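Local coordinates for protein toxin 2A (Paenibacillus larvae, PDB 5URP) that acts as a virulence-factor toxin with ADP-ribosyltransferase activity, probably transferring ADP-ribose from NAD+ to a protein of the host, at residues K32-G37 with Y178-S183; T47-E52 with L92-L97; K53-L58 with M81-E86; I166-P171 with M191-D196. One frame throughout, in Å; residues are numbered along the deposited sequence.

How the interactions relate
All four contacts fall within one ADP-ribosyltransferase domain. Interactions 1, 2 and 3 belong to its helical side, and interaction 4 lies near the middle, its centre about 5 Å from that of the chain. Along the sequence, interaction 3 falls between the segments of interaction 2, and both fall between those of interaction 1; the segments of 1 and 4 alternate. Interactions 2 and 3 share helix 50-61, with centres about 12 Å apart. Interaction 1 brings helix 30-45 onto the loop before strand 190-193, the strand used by interaction 4. L97 packs on I170, and V179 and I182 on I56, so the loops next to the helices connect them with the sheets.

Interaction 1: residues K32-G37 with Y178-S183; sequences KAKKWG and YVDPIS
G37 sets its CA over the face of the Y178 ring where the N-terminal helix 30-45 of the ADP-ribosyltransferase fold meets the loop leading to strand 190-193. In this family that loop is probably the ADP-ribosylating turn-turn region. The packing part is a CH-pi contact: G37 CA stands 3.6 Å from the centroid of the Y178 ring and only 12° off its normal. The lack of a side chain on G37 lets the helix come this close, and G37 O reaches to 3.1 Å from Y178 CD2. D180 N sits over the opposite ring face, so the ring is held between helix and loop. Y178 CG is trans to the backbone N (chi1 -178°), which sends the ring toward the helix and its hydroxyl to the CG of K34, 3.7 Å from Y178 OH. M191 and Y41 pack on the same tyrosine.

The polar part runs mostly through water. K34 bends in the outer part of its chain, leaving NZ 4.0 Å from D180 OD2, too far for a salt bridge though the opposite charges should still attract. D180 OD1 is already held by the backbone NH groups of G187 and L189, while OD2 takes up the waters. Water 2 donates to D180 OD2 and also lies by K34 NZ, though so close that this second link is doubtful. Water 1 donates to D180 OD2 at 2.7 Å, binds Y178 OH at 2.8 Å and accepts a weak bond from K34 NZ.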
loop_
_atom_site.group_PDB
_atom_site.type_symbol
_atom_site.label_atom_id
_atom_site.label_comp_id
_atom_site.label_asym_id
_atom_site.label_seq_id
_atom_site.Cartn_x
_atom_site.Cartn_y
_atom_site.Cartn_z
ATOM N N LYS A 32 8.303 3.070 17.686
ATOM C CA LYS A 32 6.974 2.691 18.165
ATOM C C LYS A 32 6.257 1.773 17.177
ATOM O O LYS A 32 5.627 0.784 17.583
ATOM C CB LYS A 32 6.126 3.935 18.428
ATOM C CG LYS A 32 6.280 4.542 19.824
ATOM C CD LYS A 32 5.371 5.764 20.013
ATOM C CE LYS A 32 3.872 5.422 19.977
ATOM N NZ LYS A 32 3.404 4.673 21.188
ATOM N N ALA A 33 6.330 2.093 15.879
ATOM C CA ALA A 33 5.633 1.317 14.856
ATOM C C ALA A 33 6.142 -0.117 14.820
ATOM O O ALA A 33 5.357 -1.068 14.730
ATOM C CB ALA A 33 5.825 1.974 13.485
ATOM N N LYS A 34 7.456 -0.283 14.908
ATOM C CA LYS A 34 8.063 -1.602 14.845
ATOM C C LYS A 34 7.582 -2.493 15.995
ATOM O O LYS A 34 7.276 -3.676 15.791
ATOM C CB LYS A 34 9.570 -1.423 14.848
ATOM C CG LYS A 34 10.382 -2.451 14.131
ATOM C CD LYS A 34 11.802 -1.916 13.933
ATOM C CE LYS A 34 12.866 -2.958 14.247
ATOM N NZ LYS A 34 12.955 -4.035 13.219
ATOM N N LYS A 35 7.481 -1.943 17.208
ATOM C CA LYS A 35 7.009 -2.740 18.344
ATOM C C LYS A 35 5.573 -3.221 18.146
ATOM O O LYS A 35 5.236 -4.367 18.498
ATOM C CB LYS A 35 7.114 -1.921 19.634
ATOM C CG LYS A 35 6.415 -2.555 20.851
ATOM C CD LYS A 35 6.802 -1.863 22.169
ATOM C CE LYS A 35 6.269 -2.630 23.379
ATOM N NZ LYS A 35 6.731 -4.065 23.415
ATOM N N TRP A 36 4.700 -2.343 17.638
ATOM C CA TRP A 36 3.301 -2.693 17.405
ATOM C C TRP A 36 3.189 -3.740 16.317
ATOM O O TRP A 36 2.467 -4.739 16.465
ATOM C CB TRP A 36 2.513 -1.446 17.022
ATOM C CG TRP A 36 1.070 -1.680 16.731
ATOM C CD1 TRP A 36 0.026 -1.550 17.613
ATOM C CD2 TRP A 36 0.488 -2.070 15.478
ATOM N NE1 TRP A 36 -1.162 -1.831 16.984
ATOM C CE2 TRP A 36 -0.913 -2.162 15.681
ATOM C CE3 TRP A 36 1.008 -2.359 14.212
ATOM C CZ2 TRP A 36 -1.792 -2.521 14.663
ATOM C CZ3 TRP A 36 0.133 -2.725 13.205
ATOM C CH2 TRP A 36 -1.249 -2.789 13.431
ATOM N N GLY A 37 3.910 -3.533 15.214
ATOM C CA GLY A 37 3.810 -4.458 14.099
ATOM C C GLY A 37 4.304 -5.846 14.455
ATOM O O GLY A 37 3.712 -6.849 14.049
ATOM N N TYR A 178 1.768 -7.614 8.779
ATOM C CA TYR A 178 3.022 -6.902 9.013
ATOM C C TYR A 178 4.141 -7.833 8.575
ATOM O O TYR A 178 4.421 -8.819 9.256
ATOM C CB TYR A 178 3.164 -6.533 10.480
ATOM C CG TYR A 178 4.418 -5.760 10.767
ATOM C CD1 TYR A 178 4.569 -4.465 10.289
ATOM C CD2 TYR A 178 5.446 -6.315 11.507
ATOM C CE1 TYR A 178 5.735 -3.721 10.556
ATOM C CE2 TYR A 178 6.629 -5.581 11.776
ATOM C CZ TYR A 178 6.745 -4.290 11.297
ATOM O OH TYR A 178 7.894 -3.581 11.582
ATOM N N VAL A 179 4.788 -7.525 7.443
ATOM C CA VAL A 179 5.731 -8.458 6.848
ATOM C C VAL A 179 7.196 -8.080 7.080
ATOM O O VAL A 179 8.065 -8.833 6.646
ATOM C CB VAL A 179 5.468 -8.642 5.334
ATOM C CG1 VAL A 179 4.046 -9.204 5.069
ATOM C CG2 VAL A 179 5.687 -7.351 4.561
ATOM N N ASP A 180 7.486 -6.985 7.778
ATOM C CA ASP A 180 8.878 -6.553 7.935
ATOM C C ASP A 180 9.803 -7.633 8.485
ATOM O O ASP A 180 10.970 -7.686 8.062
ATOM C CB ASP A 180 8.919 -5.317 8.848
ATOM C CG ASP A 180 10.273 -4.621 8.817
ATOM O OD1 ASP A 180 10.501 -3.860 7.857
ATOM O OD2 ASP A 180 11.074 -4.843 9.756
ATOM N N PRO A 181 9.384 -8.489 9.422
ATOM C CA PRO A 181 10.329 -9.474 9.961
ATOM C C PRO A 181 10.783 -10.520 8.957
ATOM O O PRO A 181 11.809 -11.172 9.209
ATOM C CB PRO A 181 9.555 -10.098 11.128
ATOM C CG PRO A 181 8.561 -9.037 11.530
ATOM C CD PRO A 181 8.139 -8.427 10.219
ATOM N N ILE A 182 10.073 -10.704 7.836
ATOM C CA ILE A 182 10.510 -11.615 6.779
ATOM C C ILE A 182 10.683 -10.905 5.444
ATOM O O ILE A 182 10.957 -11.550 4.431
ATOM C CB ILE A 182 9.574 -12.834 6.633
ATOM C CG1 ILE A 182 8.138 -12.405 6.282
ATOM C CG2 ILE A 182 9.618 -13.694 7.897
ATOM C CD1 ILE A 182 7.230 -13.601 5.897
ATOM N N SER A 183 10.659 -9.580 5.444
ATOM C CA SER A 183 10.809 -8.846 4.210
ATOM C C SER A 183 12.256 -8.913 3.747
ATOM O O SER A 183 13.180 -8.990 4.550
ATOM C CB SER A 183 10.454 -7.380 4.400
ATOM O OG SER A 183 10.691 -6.687 3.180
HETATM O O HOH W 1 10.001 -5.257 12.246
HETATM O O HOH W 2 13.175 -3.502 10.748
#

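Interaction 2: residues T47-E52 with L92-L97; sequences TLTEEE and LIKTKL
K94 turns its CG beside its own backbone N (chi1 -58°) and then runs fully extended, while E52, whose CG is likewise beside its N, reaches out straight from the opposite direction; the two charged ends therefore meet. K94 NZ forms a salt bridge with E52 OE1 at 2.8 Å, using the syn lone pair of that oxygen, and a weaker bond to E52 OE2 at 3.1 Å. It also donates to T47 O at 2.9 Å, at a C=O...N angle of 144° and tilted from the carbonyl plane. The ammonium is thus shared between a carboxylate and a backbone carbonyl. OE2 has a further salt bridge to K90, so two lysines probably offset the glutamate's charge.

The lysine's aliphatic part slides past T47 in the reverse direction, with K94 CB 3.4 Å from T47 OG1; that hydroxyl is hydrogen-bonded to W44 O. The side chain of K94 also rests on W44, which brings helix 30-45 into the packing.

E52 OE1 is gripped twice, because T49 N also donates to it at 2.9 Å, from above the carboxylate plane. In return E52 N donates to T49 OG1 at 3.0 Å. These reciprocal bonds fix the carboxylate that receives K94, which reaches in from the type I turn after helix 79-92, and they form the capping box that starts helix 50-61.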
loop_
_atom_site.group_PDB
_atom_site.type_symbol
_atom_site.label_atom_id
_atom_site.label_comp_id
_atom_site.label_asym_id
_atom_site.label_seq_id
_atom_site.Cartn_x
_atom_site.Cartn_y
_atom_site.Cartn_z
ATOM N N THR A 47 0.635 -19.246 12.303
ATOM C CA THR A 47 -0.354 -19.791 11.378
ATOM C C THR A 47 0.195 -19.995 9.983
ATOM O O THR A 47 -0.419 -20.725 9.200
ATOM C CB THR A 47 -1.585 -18.880 11.281
ATOM O OG1 THR A 47 -1.288 -17.719 10.514
ATOM C CG2 THR A 47 -2.117 -18.527 12.709
ATOM N N LEU A 48 1.343 -19.399 9.681
ATOM C CA LEU A 48 1.918 -19.406 8.342
ATOM C C LEU A 48 2.704 -20.680 8.080
ATOM O O LEU A 48 3.391 -21.195 8.968
ATOM C CB LEU A 48 2.850 -18.212 8.160
ATOM C CG LEU A 48 2.224 -16.832 8.019
ATOM C CD1 LEU A 48 3.336 -15.779 8.045
ATOM C CD2 LEU A 48 1.434 -16.751 6.723
ATOM N N THR A 49 2.599 -21.187 6.854
ATOM C CA THR A 49 3.418 -22.325 6.451
ATOM C C THR A 49 4.759 -21.798 5.949
ATOM O O THR A 49 4.888 -20.641 5.584
ATOM C CB THR A 49 2.783 -23.129 5.326
ATOM O OG1 THR A 49 2.799 -22.309 4.152
ATOM C CG2 THR A 49 1.352 -23.550 5.651
ATOM N N GLU A 50 5.753 -22.687 5.894
ATOM C CA GLU A 50 7.066 -22.256 5.407
ATOM C C GLU A 50 6.990 -21.742 3.970
ATOM O O GLU A 50 7.648 -20.749 3.626
ATOM C CB GLU A 50 8.074 -23.402 5.539
ATOM C CG GLU A 50 8.385 -23.763 6.988
ATOM C CD GLU A 50 8.890 -22.577 7.802
ATOM O OE1 GLU A 50 9.911 -21.965 7.412
ATOM O OE2 GLU A 50 8.255 -22.244 8.826
ATOM N N GLU A 51 6.211 -22.402 3.112
ATOM C CA GLU A 51 6.078 -21.928 1.735
ATOM C C GLU A 51 5.360 -20.586 1.649
ATOM O O GLU A 51 5.731 -19.742 0.814
ATOM C CB GLU A 51 5.367 -22.985 0.880
ATOM C CG GLU A 51 5.457 -22.723 -0.626
ATOM C CD GLU A 51 6.877 -22.357 -1.102
ATOM O OE1 GLU A 51 7.808 -23.174 -0.916
ATOM O OE2 GLU A 51 7.068 -21.243 -1.646
ATOM N N GLU A 52 4.380 -20.323 2.523
ATOM C CA GLU A 52 3.768 -19.003 2.548
ATOM C C GLU A 52 4.788 -17.937 2.919
ATOM O O GLU A 52 4.872 -16.889 2.264
ATOM C CB GLU A 52 2.588 -18.963 3.526
ATOM C CG GLU A 52 1.344 -19.669 2.976
ATOM C CD GLU A 52 0.265 -19.972 4.036
ATOM O OE1 GLU A 52 0.521 -19.849 5.249
ATOM O OE2 GLU A 52 -0.825 -20.410 3.650
ATOM N N LEU A 92 -2.609 -14.001 3.666
ATOM C CA LEU A 92 -3.113 -12.746 4.207
ATOM C C LEU A 92 -4.459 -12.890 4.913
ATOM O O LEU A 92 -4.762 -12.072 5.777
ATOM C CB LEU A 92 -3.208 -11.709 3.106
ATOM C CG LEU A 92 -1.846 -11.272 2.551
ATOM C CD1 LEU A 92 -2.025 -10.374 1.327
ATOM C CD2 LEU A 92 -0.944 -10.534 3.565
ATOM N N ILE A 93 -5.255 -13.912 4.595
ATOM C CA ILE A 93 -6.512 -14.095 5.335
ATOM C C ILE A 93 -6.303 -14.734 6.696
ATOM O O ILE A 93 -7.265 -14.879 7.466
ATOM C CB ILE A 93 -7.535 -14.877 4.491
ATOM C CG1 ILE A 93 -7.036 -16.281 4.144
ATOM C CG2 ILE A 93 -7.847 -14.050 3.252
ATOM C CD1 ILE A 93 -8.055 -17.121 3.389
ATOM N N LYS A 94 -5.072 -15.069 7.048
ATOM C CA LYS A 94 -4.748 -15.615 8.354
ATOM C C LYS A 94 -4.472 -14.544 9.407
ATOM O O LYS A 94 -4.053 -14.885 10.516
ATOM C CB LYS A 94 -3.539 -16.534 8.254
ATOM C CG LYS A 94 -3.734 -17.685 7.287
ATOM C CD LYS A 94 -2.586 -18.654 7.388
ATOM C CE LYS A 94 -2.781 -19.836 6.462
ATOM N NZ LYS A 94 -1.682 -20.835 6.583
ATOM N N THR A 95 -4.669 -13.276 9.104
ATOM C CA THR A 95 -4.498 -12.298 10.158
ATOM C C THR A 95 -5.571 -11.230 10.046
ATOM O O THR A 95 -6.239 -11.081 9.029
ATOM C CB THR A 95 -3.075 -11.739 10.149
ATOM O OG1 THR A 95 -2.820 -11.012 11.373
ATOM C CG2 THR A 95 -2.852 -10.903 8.886
ATOM N N LYS A 96 -5.798 -10.568 11.165
ATOM C CA LYS A 96 -6.875 -9.608 11.332
ATOM C C LYS A 96 -6.341 -8.545 12.276
ATOM O O LYS A 96 -5.749 -8.885 13.304
ATOM C CB LYS A 96 -8.136 -10.270 11.930
ATOM C CG LYS A 96 -9.261 -10.523 10.954
ATOM C CD LYS A 96 -10.532 -10.916 11.671
ATOM C CE LYS A 96 -11.723 -10.809 10.759
ATOM N NZ LYS A 96 -11.889 -12.071 9.984
ATOM N N LEU A 97 -6.550 -7.280 11.944
ATOM C CA LEU A 97 -6.060 -6.210 12.806
ATOM C C LEU A 97 -6.859 -6.171 14.095
ATOM O O LEU A 97 -8.090 -6.176 14.064
ATOM C CB LEU A 97 -6.167 -4.850 12.124
ATOM C CG LEU A 97 -5.252 -4.664 10.922
ATOM C CD1 LEU A 97 -5.478 -3.265 10.368
ATOM C CD2 LEU A 97 -3.794 -4.902 11.312
#

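Interaction 3: residues K53-L58 with M81-E86; sequences KRQITL and MDKKIE
Q55 lays its amide oxygen across the aliphatic chain of K84, where helices 50-61 and 79-92 meet in the N-terminal helical part of the ADP-ribosyltransferase fold. The backbones approach closely here, Q55 CA and K84 CA being 6.5 Å apart. The Q55 chain folds at its second torsion (chi2 -60°), bringing the amide over the lysine at about a right angle. Its OE1 touches four successive methylenes, coming nearest to K84 CG at 3.5 Å and almost as near to K84 CD at 3.6 Å. No hydrogen bond joins residues 53-58 to 81-86; the lysine is used for its hydrocarbon part, and its ammonium leads away from helix 50-61.

The other end of the amide is tied within its own helix: Q55 NE2 donates to E51 OE2, which helps to set the rotation of the amide, with OE1 over K84. E51 OE2 also takes a salt bridge from R54 NE. On the farther side of helix 79-92, M81 and I85 pack on helix 64-72, and D82 bonds to Y69 and G76, so K84 sits on a helix anchored from behind.

K83 bends its outer chain back toward the neighbouring helix. There its positive end comes near other N-H groups: K83 NZ is 5.4 Å from R54 NH1, a like charge whose repulsion E51 may soften, and 3.8 Å from Q55 NE2.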
loop_
_atom_site.group_PDB
_atom_site.type_symbol
_atom_site.label_atom_id
_atom_site.label_comp_id
_atom_site.label_asym_id
_atom_site.label_seq_id
_atom_site.Cartn_x
_atom_site.Cartn_y
_atom_site.Cartn_z
ATOM N N LYS A 53 5.554 -18.172 3.981
ATOM C CA LYS A 53 6.593 -17.213 4.378
ATOM C C LYS A 53 7.544 -16.932 3.227
ATOM O O LYS A 53 7.879 -15.772 2.958
ATOM C CB LYS A 53 7.376 -17.740 5.581
ATOM C CG LYS A 53 6.547 -17.835 6.859
ATOM C CD LYS A 53 7.370 -18.497 7.951
ATOM C CE LYS A 53 6.567 -18.757 9.197
ATOM N NZ LYS A 53 7.136 -19.930 9.903
ATOM N N ARG A 54 8.003 -17.979 2.549
ATOM C CA ARG A 54 8.951 -17.805 1.448
ATOM C C ARG A 54 8.365 -16.944 0.334
ATOM O O ARG A 54 9.055 -16.078 -0.219
ATOM C CB ARG A 54 9.368 -19.169 0.923
ATOM C CG ARG A 54 10.205 -19.110 -0.326
ATOM C CD ARG A 54 10.584 -20.509 -0.777
ATOM N NE ARG A 54 10.069 -20.776 -2.118
ATOM C CZ ARG A 54 10.766 -20.643 -3.245
ATOM N NH1 ARG A 54 10.180 -20.895 -4.410
ATOM N NH2 ARG A 54 12.040 -20.275 -3.223
ATOM N N GLN A 55 7.093 -17.161 -0.018
ATOM C CA GLN A 55 6.499 -16.367 -1.093
ATOM C C GLN A 55 6.316 -14.920 -0.692
ATOM O O GLN A 55 6.456 -14.030 -1.542
ATOM C CB GLN A 55 5.161 -16.964 -1.549
ATOM C CG GLN A 55 5.286 -18.287 -2.241
ATOM C CD GLN A 55 6.141 -18.240 -3.508
ATOM O OE1 GLN A 55 6.322 -17.183 -4.139
ATOM N NE2 GLN A 55 6.699 -19.384 -3.867
ATOM N N ILE A 56 6.000 -14.656 0.581
ATOM C CA ILE A 56 5.937 -13.285 1.056
ATOM C C ILE A 56 7.307 -12.625 0.912
ATOM O O ILE A 56 7.422 -11.510 0.396
ATOM C CB ILE A 56 5.437 -13.233 2.508
ATOM C CG1 ILE A 56 3.952 -13.613 2.516
ATOM C CG2 ILE A 56 5.652 -11.863 3.143
ATOM C CD1 ILE A 56 3.420 -13.951 3.859
ATOM N N THR A 57 8.355 -13.307 1.361
ATOM C CA THR A 57 9.712 -12.758 1.216
ATOM C C THR A 57 10.013 -12.454 -0.246
ATOM O O THR A 57 10.524 -11.366 -0.586
ATOM C CB THR A 57 10.744 -13.732 1.796
ATOM O OG1 THR A 57 10.522 -13.901 3.211
ATOM C CG2 THR A 57 12.163 -13.196 1.585
ATOM N N LEU A 58 9.687 -13.387 -1.132
ATOM C CA LEU A 58 10.019 -13.206 -2.546
ATOM C C LEU A 58 9.230 -12.069 -3.161
ATOM O O LEU A 58 9.746 -11.345 -4.024
ATOM C CB LEU A 58 9.795 -14.489 -3.317
ATOM C CG LEU A 58 10.748 -15.627 -2.966
ATOM C CD1 LEU A 58 10.322 -16.838 -3.751
ATOM C CD2 LEU A 58 12.221 -15.260 -3.240
ATOM N N MET A 81 2.864 -18.230 -11.804
ATOM C CA MET A 81 2.486 -16.998 -11.130
ATOM C C MET A 81 1.228 -17.202 -10.296
ATOM O O MET A 81 1.158 -16.738 -9.156
ATOM C CB MET A 81 2.278 -15.881 -12.146
ATOM C CG MET A 81 3.555 -15.456 -12.833
ATOM S SD MET A 81 4.508 -14.391 -11.739
ATOM C CE MET A 81 3.654 -12.855 -11.969
ATOM N N ASP A 82 0.234 -17.910 -10.842
ATOM C CA ASP A 82 -1.009 -18.131 -10.102
ATOM C C ASP A 82 -0.749 -18.876 -8.798
ATOM O O ASP A 82 -1.408 -18.621 -7.785
ATOM C CB ASP A 82 -2.010 -18.903 -10.970
ATOM C CG ASP A 82 -2.470 -18.106 -12.174
ATOM O OD1 ASP A 82 -2.226 -16.873 -12.185
ATOM O OD2 ASP A 82 -3.056 -18.701 -13.099
ATOM N N LYS A 83 0.186 -19.826 -8.823
ATOM C CA LYS A 83 0.565 -20.572 -7.623
ATOM C C LYS A 83 1.122 -19.654 -6.545
ATOM O O LYS A 83 0.813 -19.813 -5.358
ATOM C CB LYS A 83 1.593 -21.630 -8.016
ATOM C CG LYS A 83 2.365 -22.291 -6.882
ATOM C CD LYS A 83 3.570 -23.092 -7.435
ATOM C CE LYS A 83 4.729 -22.182 -7.915
ATOM N NZ LYS A 83 5.396 -21.445 -6.789
ATOM N N LYS A 84 1.969 -18.699 -6.931
ATOM C CA LYS A 84 2.482 -17.734 -5.963
ATOM C C LYS A 84 1.365 -16.890 -5.375
ATOM O O LYS A 84 1.341 -16.611 -4.170
ATOM C CB LYS A 84 3.506 -16.818 -6.629
ATOM C CG LYS A 84 4.676 -17.504 -7.248
ATOM C CD LYS A 84 5.709 -16.436 -7.617
ATOM C CE LYS A 84 7.043 -17.045 -7.980
ATOM N NZ LYS A 84 7.124 -17.200 -9.450
ATOM N N ILE A 85 0.446 -16.445 -6.226
ATOM C CA ILE A 85 -0.637 -15.572 -5.796
ATOM C C ILE A 85 -1.602 -16.323 -4.876
ATOM O O ILE A 85 -2.108 -15.755 -3.902
ATOM C CB ILE A 85 -1.325 -14.998 -7.047
ATOM C CG1 ILE A 85 -0.360 -14.009 -7.732
ATOM C CG2 ILE A 85 -2.672 -14.350 -6.721
ATOM C CD1 ILE A 85 -0.702 -13.788 -9.177
ATOM N N GLU A 86 -1.838 -17.609 -5.146
ATOM C CA GLU A 86 -2.667 -18.426 -4.256
ATOM C C GLU A 86 -2.060 -18.501 -2.856
ATOM O O GLU A 86 -2.774 -18.395 -1.851
ATOM C CB GLU A 86 -2.850 -19.827 -4.863
ATOM C CG GLU A 86 -3.572 -20.825 -3.990
ATOM C CD GLU A 86 -3.669 -22.202 -4.639
ATOM O OE1 GLU A 86 -3.119 -22.391 -5.749
ATOM O OE2 GLU A 86 -4.296 -23.094 -4.032
#

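Interaction 4: residues I166-P171 with M191-D196; sequences IELKIP and MLLPRD
L193 reaches between L168 and I170, where the two sheets at the heart of the ADP-ribosyltransferase fold pack on each other. One partner is strand 164-170 of the five-stranded mixed sheet; the other is strand 190-193, the middle strand of the three-stranded antiparallel sheet. The strands face each other across the core, with I170 CA and L193 CA 9.3 Å apart, and no hydrogen bond joins them.

The contact is purely apolar and made by methyl groups. Alternation along the strand puts L168 and I170 on the same face, both pointing toward L193. With its CG beside the backbone N (chi1 -79°), L193 divides its two methyls between them, meeting each side chain tip to tip. L168 extends toward it with CG trans to the backbone N (chi1 -178°). I170 offers two branches, CG1 through its terminal CD1 and the shorter CG2. Neighbours fill in around them: L149 touches both L168 and L193, A219 and V221 lie against L168, and L97 packs on I170.

Polar bonds lie to the side of this contact: M191 O accepts from T151 OG1, and E167 OE1, on the other face of its strand, makes a salt bridge to K216.

The methyls meet at van der Waals distance: L193 CD1 lies 3.7 Å from L168 CD2, while L193 CD2 is 4.0 Å from I170 CD1 and 4.1 Å from I170 CG2.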
loop_
_atom_site.group_PDB
_atom_site.type_symbol
_atom_site.label_atom_id
_atom_site.label_comp_id
_atom_site.label_asym_id
_atom_site.label_seq_id
_atom_site.Cartn_x
_atom_site.Cartn_y
_atom_site.Cartn_z
ATOM N N ILE A 166 -0.330 8.559 -0.256
ATOM C CA ILE A 166 -1.625 8.050 0.194
ATOM C C ILE A 166 -1.521 7.807 1.683
ATOM O O ILE A 166 -0.580 7.140 2.145
ATOM C CB ILE A 166 -2.013 6.744 -0.512
ATOM C CG1 ILE A 166 -1.946 6.852 -2.034
ATOM C CG2 ILE A 166 -3.422 6.314 -0.034
ATOM C CD1 ILE A 166 -2.161 5.490 -2.742
ATOM N N GLU A 167 -2.474 8.349 2.434
ATOM C CA GLU A 167 -2.659 8.058 3.852
ATOM C C GLU A 167 -3.934 7.215 3.941
ATOM O O GLU A 167 -5.021 7.707 3.634
ATOM C CB GLU A 167 -2.773 9.341 4.667
ATOM C CG GLU A 167 -3.038 9.143 6.137
ATOM C CD GLU A 167 -2.914 10.435 6.949
ATOM O OE1 GLU A 167 -2.019 11.264 6.655
ATOM O OE2 GLU A 167 -3.690 10.600 7.902
ATOM N N LEU A 168 -3.799 5.955 4.340
ATOM C CA LEU A 168 -4.892 4.990 4.226
ATOM C C LEU A 168 -5.276 4.480 5.601
ATOM O O LEU A 168 -4.427 4.010 6.354
ATOM C CB LEU A 168 -4.440 3.841 3.319
ATOM C CG LEU A 168 -5.408 2.740 3.015
ATOM C CD1 LEU A 168 -6.470 3.297 2.094
ATOM C CD2 LEU A 168 -4.646 1.616 2.350
ATOM N N LYS A 169 -6.570 4.531 5.930
ATOM C CA LYS A 169 -7.037 4.008 7.202
ATOM C C LYS A 169 -7.516 2.582 6.977
ATOM O O LYS A 169 -8.287 2.341 6.050
ATOM C CB LYS A 169 -8.175 4.865 7.758
ATOM C CG LYS A 169 -7.796 6.320 7.962
ATOM C CD LYS A 169 -9.001 7.189 8.267
ATOM C CE LYS A 169 -8.616 8.651 8.414
ATOM N NZ LYS A 169 -9.805 9.539 8.537
ATOM N N ILE A 170 -7.021 1.644 7.776
ATOM C CA ILE A 170 -7.427 0.240 7.701
ATOM C C ILE A 170 -8.276 -0.040 8.936
ATOM O O ILE A 170 -7.796 0.163 10.056
ATOM C CB ILE A 170 -6.239 -0.740 7.669
ATOM C CG1 ILE A 170 -5.217 -0.401 6.605
ATOM C CG2 ILE A 170 -6.734 -2.151 7.383
ATOM C CD1 ILE A 170 -3.945 -1.194 6.804
ATOM N N PRO A 171 -9.510 -0.530 8.793
ATOM C CA PRO A 171 -10.358 -0.730 9.972
ATOM C C PRO A 171 -9.969 -1.947 10.793
ATOM O O PRO A 171 -9.441 -2.937 10.285
ATOM C CB PRO A 171 -11.754 -0.925 9.369
ATOM C CG PRO A 171 -11.519 -1.440 7.987
ATOM C CD PRO A 171 -10.241 -0.735 7.528
ATOM N N MET A 191 3.136 -3.059 5.757
ATOM C CA MET A 191 1.849 -3.718 5.972
ATOM C C MET A 191 1.336 -4.096 4.587
ATOM O O MET A 191 1.133 -3.223 3.730
ATOM C CB MET A 191 0.850 -2.807 6.689
ATOM C CG MET A 191 1.215 -2.415 8.077
ATOM S SD MET A 191 1.159 -3.780 9.252
ATOM C CE MET A 191 -0.545 -4.243 9.148
ATOM N N LEU A 192 1.114 -5.386 4.364
ATOM C CA LEU A 192 0.718 -5.881 3.059
ATOM C C LEU A 192 -0.774 -6.161 3.085
ATOM O O LEU A 192 -1.236 -6.915 3.943
ATOM C CB LEU A 192 1.497 -7.142 2.721
ATOM C CG LEU A 192 1.235 -7.795 1.370
ATOM C CD1 LEU A 192 1.439 -6.831 0.229
ATOM C CD2 LEU A 192 2.109 -9.030 1.187
ATOM N N LEU A 193 -1.503 -5.550 2.173
ATOM C CA LEU A 193 -2.952 -5.749 2.111
ATOM C C LEU A 193 -3.284 -6.651 0.928
ATOM O O LEU A 193 -2.554 -6.706 -0.071
ATOM C CB LEU A 193 -3.692 -4.415 1.963
ATOM C CG LEU A 193 -3.935 -3.496 3.164
ATOM C CD1 LEU A 193 -4.102 -2.069 2.651
ATOM C CD2 LEU A 193 -5.151 -3.803 3.961
ATOM N N PRO A 194 -4.406 -7.364 1.004
ATOM C CA PRO A 194 -4.799 -8.277 -0.065
ATOM C C PRO A 194 -4.931 -7.589 -1.403
ATOM O O PRO A 194 -5.175 -6.382 -1.484
ATOM C CB PRO A 194 -6.178 -8.786 0.403
ATOM C CG PRO A 194 -6.190 -8.589 1.873
ATOM C CD PRO A 194 -5.310 -7.420 2.167
ATOM N N ARG A 195 -4.754 -8.370 -2.462
ATOM C CA ARG A 195 -5.098 -7.882 -3.784
ATOM C C ARG A 195 -6.604 -7.610 -3.873
ATOM O O ARG A 195 -7.391 -8.109 -3.077
ATOM C CB ARG A 195 -4.647 -8.883 -4.844
ATOM C CG ARG A 195 -5.461 -10.153 -4.960
ATOM C CD ARG A 195 -4.756 -11.145 -5.876
ATOM N NE ARG A 195 -5.445 -12.422 -5.935
ATOM C CZ ARG A 195 -6.394 -12.738 -6.802
ATOM N NH1 ARG A 195 -6.819 -11.868 -7.717
ATOM N NH2 ARG A 195 -6.931 -13.945 -6.750
ATOM N N ASP A 196 -6.975 -6.783 -4.849
ATOM C CA ASP A 196 -8.342 -6.322 -5.049
ATOM C C ASP A 196 -8.874 -5.533 -3.853
ATOM O O ASP A 196 -10.080 -5.559 -3.563
ATOM C CB ASP A 196 -9.251 -7.512 -5.370
ATOM C CG ASP A 196 -8.962 -8.125 -6.732
ATOM O OD1 ASP A 196 -8.620 -7.377 -7.665
ATOM O OD2 ASP A 196 -9.150 -9.352 -6.895
#